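PDB 5UB4: phosphate-binding protein from Xanthomonas axonopodis pv. citri, which probably binds phosphate or a related oxyanion in the cleft between its two lobes, as periplasmic substrate-binding proteins of phosphonate-type ABC transporters do. Local coordinates for residues Thr85-Leu90 with Val209-Glu214; Thr67-Leu72 with Ser122-Tyr127; Lys22-Tyr27 with Val230-Ala235. All coordinates share one frame; numbering follows the deposited sequence.

All three contacts are largely buried, but they differ in place and chemistry. Contact 2 lies nearest the centre of the molecule and borders a phosphate ion held by 122-127, so it is rich in hydroxyls and helix-end N-H groups. Contact 1 is a strand pair whose centre is about 13 Å from that of contact 2. The two touch where Thr67 OG1 meets Pro210 O, 2.6 Å apart, and where Ala70 packs on Val213. Contact 1 mixes polar bonds with arginine packing and has an exposed turn at one end. Contact 3 is farthest out and mainly apolar. It joins helix 14-28 to helix 222-235, which follows the strand 209-217 of contact 1.

Contact 1. Residues Thr85-Leu90 with Val209-Glu214; sequences TERGGL and VPRAVE
Thr85 and Glu214 meet side chain to side chain at the tight end of this contact. The Thr85 hydroxyl donates to the carboxylate, with OG1 2.6 Å from Glu214 OE2. OE2 receives it on its anti lone pair, away from OE1. The two side chains cross at about a right angle. Thr85 keeps OG1 beside its own backbone N (chi1 -57°), which turns the hydroxyl to Glu214. Ser64 also bonds to OE2 and Trp62 to OE1, so the carboxylate is held at both oxygens. Close by, Thr85 N donates to Ala212 O at 3.0 Å.

These residues lie on antiparallel strands 79-87 and 209-217, in one lobe of a two-lobed periplasmic binding protein. Strand 251-255 pairs with the other edge of strand 79-87. The chain probably leaves this lobe just after Leu90 and returns through Val209, as hinge strands do in such proteins.

Arg87 extends over Ala212. Ala212 CB sits 3.5 Å above the plane of the Arg87 guanidinium, over its centre. Ser64 bonds to Arg87 NH2, and Phe249 makes a cation-pi contact with the same group.

Arg211 lies between the tight and loose parts. It bends at chi2 and chi3, which brings one guanidinium face to Arg87 CB, 4.0 Å from the plane. Its NE is buried, with no polar partner in the model. Packing is looser at the solvent side. Gly88 and Gly89 form the exposed corners of a type I' turn, both with positive phi. The exposed Leu90 approaches the Arg211 guanidinium obliquely, with CD1 4.2 Å from Arg211 NH2. Leu90 and Arg211 both also touch Val184.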
# COMPACT_ATOMS: atom_id res chain seq x y z
N THR A 85 -1.52 -7.49 9.38
CA THR A 85 -0.06 -7.43 9.44
C THR A 85 0.33 -6.12 10.08
O THR A 85 -0.23 -5.06 9.76
CB THR A 85 0.56 -7.58 8.02
OG1 THR A 85 0.11 -8.81 7.42
CG2 THR A 85 2.04 -7.57 8.00
N GLU A 86 1.32 -6.20 10.97
CA GLU A 86 1.86 -5.04 11.66
C GLU A 86 3.24 -4.84 11.11
O GLU A 86 4.01 -5.81 11.07
CB GLU A 86 1.92 -5.36 13.17
CG GLU A 86 2.44 -4.24 14.03
CD GLU A 86 2.69 -4.72 15.44
OE1 GLU A 86 1.67 -4.93 16.15
OE2 GLU A 86 3.89 -4.88 15.80
N ARG A 87 3.55 -3.62 10.66
CA ARG A 87 4.89 -3.27 10.18
C ARG A 87 5.53 -2.09 10.97
O ARG A 87 4.85 -1.15 11.37
CB ARG A 87 4.82 -2.92 8.70
CG ARG A 87 4.50 -4.07 7.70
CD ARG A 87 4.26 -3.54 6.31
NE ARG A 87 3.86 -4.58 5.35
CZ ARG A 87 3.54 -4.34 4.08
NH1 ARG A 87 3.61 -3.10 3.57
NH2 ARG A 87 3.16 -5.34 3.29
N GLY A 88 6.83 -2.14 11.21
CA GLY A 88 7.50 -1.12 12.04
C GLY A 88 6.86 -0.92 13.40
O GLY A 88 6.86 0.19 13.89
N GLY A 89 6.22 -1.95 13.96
CA GLY A 89 5.52 -1.82 15.24
C GLY A 89 4.19 -1.09 15.24
O GLY A 89 3.66 -0.77 16.29
N LEU A 90 3.61 -0.88 14.06
CA LEU A 90 2.40 -0.10 13.94
C LEU A 90 1.35 -0.91 13.23
O LEU A 90 1.59 -1.46 12.14
CB LEU A 90 2.68 1.17 13.12
CG LEU A 90 3.69 2.13 13.72
CD1 LEU A 90 3.96 3.26 12.73
CD2 LEU A 90 3.25 2.67 15.09
N VAL A 209 -6.23 3.75 8.75
CA VAL A 209 -6.69 2.44 8.32
C VAL A 209 -5.63 1.42 8.80
O VAL A 209 -4.49 1.81 9.12
CB VAL A 209 -6.93 2.37 6.78
CG1 VAL A 209 -8.00 3.36 6.32
CG2 VAL A 209 -5.61 2.57 6.03
N PRO A 210 -5.99 0.12 8.84
CA PRO A 210 -4.96 -0.87 9.13
C PRO A 210 -3.87 -0.83 8.07
O PRO A 210 -4.16 -0.63 6.88
CB PRO A 210 -5.71 -2.22 9.12
CG PRO A 210 -7.16 -1.87 9.12
CD PRO A 210 -7.26 -0.52 8.44
N ARG A 211 -2.64 -1.00 8.52
CA ARG A 211 -1.46 -0.75 7.71
C ARG A 211 -1.28 -1.75 6.56
O ARG A 211 -1.00 -1.38 5.44
CB ARG A 211 -0.25 -0.76 8.64
CG ARG A 211 1.07 -0.93 7.95
CD ARG A 211 1.61 0.34 7.34
NE ARG A 211 2.62 0.73 8.30
CZ ARG A 211 3.90 0.92 8.08
NH1 ARG A 211 4.42 0.87 6.86
NH2 ARG A 211 4.68 1.20 9.14
N ALA A 212 -1.43 -3.04 6.85
CA ALA A 212 -1.17 -4.09 5.83
C ALA A 212 -1.91 -5.36 6.17
O ALA A 212 -2.43 -5.52 7.31
CB ALA A 212 0.35 -4.33 5.68
N VAL A 213 -1.98 -6.23 5.17
CA VAL A 213 -2.70 -7.48 5.25
C VAL A 213 -2.03 -8.53 4.36
O VAL A 213 -1.50 -8.20 3.28
CB VAL A 213 -4.20 -7.25 4.84
CG1 VAL A 213 -4.29 -6.77 3.41
CG2 VAL A 213 -5.05 -8.49 5.04
N GLU A 214 -2.05 -9.79 4.82
CA GLU A 214 -1.60 -10.94 4.01
C GLU A 214 -2.83 -11.40 3.26
O GLU A 214 -3.90 -11.67 3.89
CB GLU A 214 -1.07 -12.09 4.90
CG GLU A 214 0.06 -11.62 5.82
CD GLU A 214 1.12 -10.89 5.01
OE1 GLU A 214 1.67 -11.53 4.04
OE2 GLU A 214 1.31 -9.65 5.25

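Contact 2. Residues Thr67-Leu72 with Ser122-Tyr127; sequences TGAAML and SSTSGY. With PO4 (phosphate ion), chain D.
An anion site at the N-terminus of helix 124-136 meets the start of helix 67-75 here, consistent with the ligand cleft of a two-lobed periplasmic binding protein. Thr124 bridges the two helices. Its OG1 is turned beside its own backbone N (chi1 -61°) and points at the first turn of helix 67-75. Ala69 N donates to Thr124 OG1 at 3.2 Å. Gly68 N gives the same oxygen a weak, bent bond, with an N-H...O angle of 123°. Thr66 OG1 is a further partner of this hydroxyl. Gly68 has no side chain, and Thr124 OG1 comes within 3.2 Å of its CA.

The phosphate lies at the helix end. It probably comes from the crystallisation liquor, yet four hydrogen bonds from Ser123, Thr124 and Ser125 hold it. Thr124 N donates to phosphate O1 at 2.9 Å, in a fairly straight bond. Phosphate O3 takes two bonds from one residue, the backbone N and the hydroxyl of Ser125. Ser125 OG sits between its backbone N and carbonyl carbon (chi1 64°), which swings it to O3. Ser123 is the N-cap residue and does double duty. Its OG accepts from Gly126 N at 2.9 Å and donates to phosphate O4. Thr66 and Lys164 complete the site. The lysine and the helix N-terminus would both favour a negative ion here.

Next to the Thr124 bonds, Ser122 packs on helix 67-75; its hydroxyl bonds to Ala48 N. Ala69 CB lies 3.4 Å from Ser122 O. One turn on, the methyl CD1 of Leu72 rests 4.1 Å from Ser122 CA.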
# COMPACT_ATOMS: atom_id res chain seq x y z
N THR A 67 -3.41 -1.99 2.81
CA THR A 67 -4.77 -2.44 2.80
C THR A 67 -5.59 -1.92 1.63
O THR A 67 -6.50 -2.62 1.20
CB THR A 67 -5.46 -2.11 4.12
OG1 THR A 67 -5.20 -0.74 4.45
CG2 THR A 67 -4.93 -3.03 5.18
N GLY A 68 -5.27 -0.76 1.09
CA GLY A 68 -6.00 -0.24 -0.09
C GLY A 68 -5.71 -1.10 -1.32
O GLY A 68 -6.62 -1.58 -2.00
N ALA A 69 -4.43 -1.31 -1.60
CA ALA A 69 -4.05 -2.23 -2.68
C ALA A 69 -4.67 -3.60 -2.53
O ALA A 69 -5.05 -4.23 -3.52
CB ALA A 69 -2.55 -2.37 -2.72
N ALA A 70 -4.74 -4.08 -1.29
CA ALA A 70 -5.29 -5.38 -0.98
C ALA A 70 -6.78 -5.41 -1.34
O ALA A 70 -7.27 -6.41 -1.91
CB ALA A 70 -5.04 -5.71 0.49
N MET A 71 -7.48 -4.29 -1.08
CA MET A 71 -8.89 -4.23 -1.48
C MET A 71 -9.10 -4.16 -2.99
O MET A 71 -10.08 -4.69 -3.49
CB MET A 71 -9.66 -3.15 -0.72
CG MET A 71 -9.71 -3.43 0.80
SD MET A 71 -10.47 -4.96 1.34
CE MET A 71 -9.06 -6.07 1.53
N LEU A 72 -8.16 -3.58 -3.71
CA LEU A 72 -8.20 -3.61 -5.17
C LEU A 72 -8.19 -5.05 -5.65
O LEU A 72 -8.94 -5.44 -6.56
CB LEU A 72 -6.99 -2.86 -5.75
CG LEU A 72 -6.93 -1.33 -5.57
CD1 LEU A 72 -5.63 -0.72 -6.15
CD2 LEU A 72 -8.12 -0.72 -6.27
N SER A 122 -1.95 1.99 -7.53
CA SER A 122 -1.93 0.91 -6.57
C SER A 122 -1.51 1.35 -5.14
O SER A 122 -1.45 0.51 -4.22
CB SER A 122 -1.03 -0.23 -7.10
OG SER A 122 -1.35 -0.61 -8.46
N SER A 123 -1.25 2.64 -4.93
CA SER A 123 -0.77 3.11 -3.62
C SER A 123 -1.96 3.37 -2.69
O SER A 123 -2.89 4.07 -3.04
CB SER A 123 0.10 4.35 -3.75
OG SER A 123 0.44 4.86 -2.49
N THR A 124 -1.90 2.84 -1.48
CA THR A 124 -2.90 3.16 -0.44
C THR A 124 -2.81 4.60 0.04
O THR A 124 -3.75 5.36 -0.12
CB THR A 124 -2.80 2.19 0.74
OG1 THR A 124 -3.06 0.86 0.28
CG2 THR A 124 -3.81 2.53 1.78
N SER A 125 -1.69 4.93 0.69
CA SER A 125 -1.45 6.21 1.28
C SER A 125 -1.13 7.34 0.31
O SER A 125 -1.28 8.51 0.65
CB SER A 125 -0.29 6.08 2.32
OG SER A 125 0.92 5.73 1.69
N GLY A 126 -0.68 6.99 -0.88
CA GLY A 126 -0.29 7.98 -1.87
C GLY A 126 -1.22 8.10 -3.03
O GLY A 126 -0.89 8.81 -3.99
N TYR A 127 -2.33 7.37 -3.01
CA TYR A 127 -3.35 7.53 -4.06
C TYR A 127 -4.78 7.30 -3.59
O TYR A 127 -5.61 8.22 -3.67
CB TYR A 127 -3.03 6.64 -5.29
CG TYR A 127 -4.04 6.70 -6.37
CD1 TYR A 127 -4.15 7.83 -7.17
CD2 TYR A 127 -4.94 5.66 -6.57
CE1 TYR A 127 -5.12 7.90 -8.17
CE2 TYR A 127 -5.90 5.71 -7.56
CZ TYR A 127 -6.00 6.82 -8.34
OH TYR A 127 -6.95 6.85 -9.31
P PO4 D . 1.39 2.53 0.15
O1 PO4 D . 0.48 1.50 -0.47
O2 PO4 D . 2.61 1.93 0.82
O3 PO4 D . 0.63 3.28 1.17
O4 PO4 D . 1.91 3.43 -1.05

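Contact 3. Residues Lys22-Tyr27 with Val230-Ala235; sequences KPLLDY and VVLLQA
Tyr27 reaches from helix 14-28 to helix 222-235, and the CE2 corner of its ring noses into a shallow hollow between Val231 and Ala235. This is helix-helix packing at the outside of an alpha/beta lobe. The short helix segments cross at 113°, and their axes come no nearer than 11.9 Å. Long side chains therefore bridge the gap.

The ring is the main bump. Val231 and Ala235 stand one helical turn apart and form two walls of the hollow. One ring carbon touches both. Tyr27 CE2 is 3.8 Å from Ala235 CB, where the small methyl lets the ring come close. Val231 CG1 is 4.2 Å from the same CE2, and the two side chains slide past each other in opposite directions. Both methyls meet the ring obliquely. Tyr27 holds CG anti to the backbone N (chi1 175°), which sends the ring straight across to the other helix. Ala241, in the loop before helix 242-247, touches both Tyr27 and Ala235.

A second bump lies one turn earlier, at Leu24. Its CD2 methyl meets CD2 of Leu232 knob against knob at 4.2 Å, and the two leucine side chains cross at about a right angle. Trp62 of strand 62-66 touches both leucines, and Leu232 also touches Leu82 and Leu83 of strand 79-87. Phe248 and Leu245 pack on Leu24.

The polar end of Tyr27 lies beyond the two methyls. Its hydroxyl is hydrogen-bonded to Asp238, and Arg31 makes a cation-pi contact with the ring. Gln234 bends at chi2, and its side chain passes Tyr27 at a slant, the amide turned 68° from the ring plane, with OE1 3.5 Å from Tyr27 OH.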
# COMPACT_ATOMS: atom_id res chain seq x y z
N LYS A 22 12.30 -13.35 -0.38
CA LYS A 22 12.94 -14.68 -0.43
C LYS A 22 13.24 -15.25 0.95
O LYS A 22 12.97 -16.43 1.17
CB LYS A 22 14.19 -14.68 -1.33
CG LYS A 22 14.82 -16.07 -1.57
CD LYS A 22 13.81 -17.05 -2.19
CE LYS A 22 14.44 -18.27 -2.87
NZ LYS A 22 13.40 -19.19 -3.45
N PRO A 23 13.77 -14.44 1.88
CA PRO A 23 14.02 -15.01 3.21
C PRO A 23 12.76 -15.54 3.90
O PRO A 23 12.78 -16.66 4.39
CB PRO A 23 14.62 -13.82 4.00
CG PRO A 23 15.25 -12.97 2.98
CD PRO A 23 14.35 -13.08 1.78
N LEU A 24 11.64 -14.80 3.89
CA LEU A 24 10.46 -15.36 4.60
C LEU A 24 9.92 -16.57 3.84
O LEU A 24 9.47 -17.52 4.46
CB LEU A 24 9.38 -14.33 4.82
CG LEU A 24 8.13 -14.79 5.59
CD1 LEU A 24 8.48 -15.26 6.99
CD2 LEU A 24 7.09 -13.66 5.67
N LEU A 25 9.99 -16.54 2.51
CA LEU A 25 9.60 -17.70 1.71
C LEU A 25 10.46 -18.91 2.04
O LEU A 25 9.95 -20.01 2.14
CB LEU A 25 9.72 -17.42 0.22
CG LEU A 25 9.24 -18.52 -0.70
CD1 LEU A 25 7.74 -18.64 -0.66
CD2 LEU A 25 9.74 -18.29 -2.13
N ASP A 26 11.76 -18.71 2.23
CA ASP A 26 12.68 -19.82 2.60
C ASP A 26 12.35 -20.35 3.97
O ASP A 26 12.41 -21.56 4.18
CB ASP A 26 14.16 -19.41 2.50
CG ASP A 26 14.64 -19.30 1.05
OD1 ASP A 26 13.93 -19.71 0.11
OD2 ASP A 26 15.72 -18.72 0.82
N TYR A 27 11.90 -19.48 4.87
CA TYR A 27 11.41 -19.93 6.21
C TYR A 27 10.09 -20.72 6.13
O TYR A 27 9.88 -21.79 6.80
CB TYR A 27 11.25 -18.71 7.12
CG TYR A 27 10.65 -19.03 8.45
CD1 TYR A 27 11.45 -19.41 9.52
CD2 TYR A 27 9.25 -18.96 8.66
CE1 TYR A 27 10.90 -19.70 10.74
CE2 TYR A 27 8.70 -19.28 9.90
CZ TYR A 27 9.54 -19.63 10.94
OH TYR A 27 9.01 -19.93 12.18
N VAL A 230 -1.12 -20.61 10.21
CA VAL A 230 -0.52 -21.08 11.45
C VAL A 230 0.96 -20.79 11.40
O VAL A 230 1.54 -20.27 12.40
CB VAL A 230 -0.76 -22.57 11.69
CG1 VAL A 230 0.00 -23.04 12.93
CG2 VAL A 230 -2.26 -22.89 11.80
N VAL A 231 1.60 -21.08 10.26
CA VAL A 231 3.06 -20.80 10.14
C VAL A 231 3.38 -19.33 10.40
O VAL A 231 4.30 -18.99 11.16
CB VAL A 231 3.63 -21.28 8.78
CG1 VAL A 231 5.09 -20.92 8.61
CG2 VAL A 231 3.49 -22.80 8.64
N LEU A 232 2.61 -18.43 9.77
CA LEU A 232 2.92 -17.01 9.88
C LEU A 232 2.62 -16.50 11.31
O LEU A 232 3.38 -15.73 11.84
CB LEU A 232 2.14 -16.20 8.83
CG LEU A 232 2.54 -16.47 7.36
CD1 LEU A 232 1.63 -15.73 6.41
CD2 LEU A 232 3.99 -16.06 7.13
N LEU A 233 1.52 -16.95 11.88
CA LEU A 233 1.18 -16.60 13.28
C LEU A 233 2.29 -16.98 14.25
O LEU A 233 2.59 -16.20 15.14
CB LEU A 233 -0.13 -17.22 13.73
CG LEU A 233 -1.48 -16.62 13.31
CD1 LEU A 233 -2.59 -17.64 13.57
CD2 LEU A 233 -1.82 -15.28 13.98
N GLN A 234 2.93 -18.14 14.07
CA GLN A 234 4.04 -18.51 14.95
C GLN A 234 5.43 -17.95 14.58
O GLN A 234 6.37 -18.08 15.34
CB GLN A 234 4.07 -20.03 15.11
CG GLN A 234 4.60 -20.78 13.90
CD GLN A 234 5.99 -21.36 14.06
OE1 GLN A 234 6.83 -20.85 14.80
NE2 GLN A 234 6.25 -22.45 13.34
N ALA A 235 5.59 -17.35 13.40
CA ALA A 235 6.87 -16.84 12.98
C ALA A 235 7.35 -15.67 13.82
O ALA A 235 8.54 -15.55 14.06
CB ALA A 235 6.79 -16.40 11.53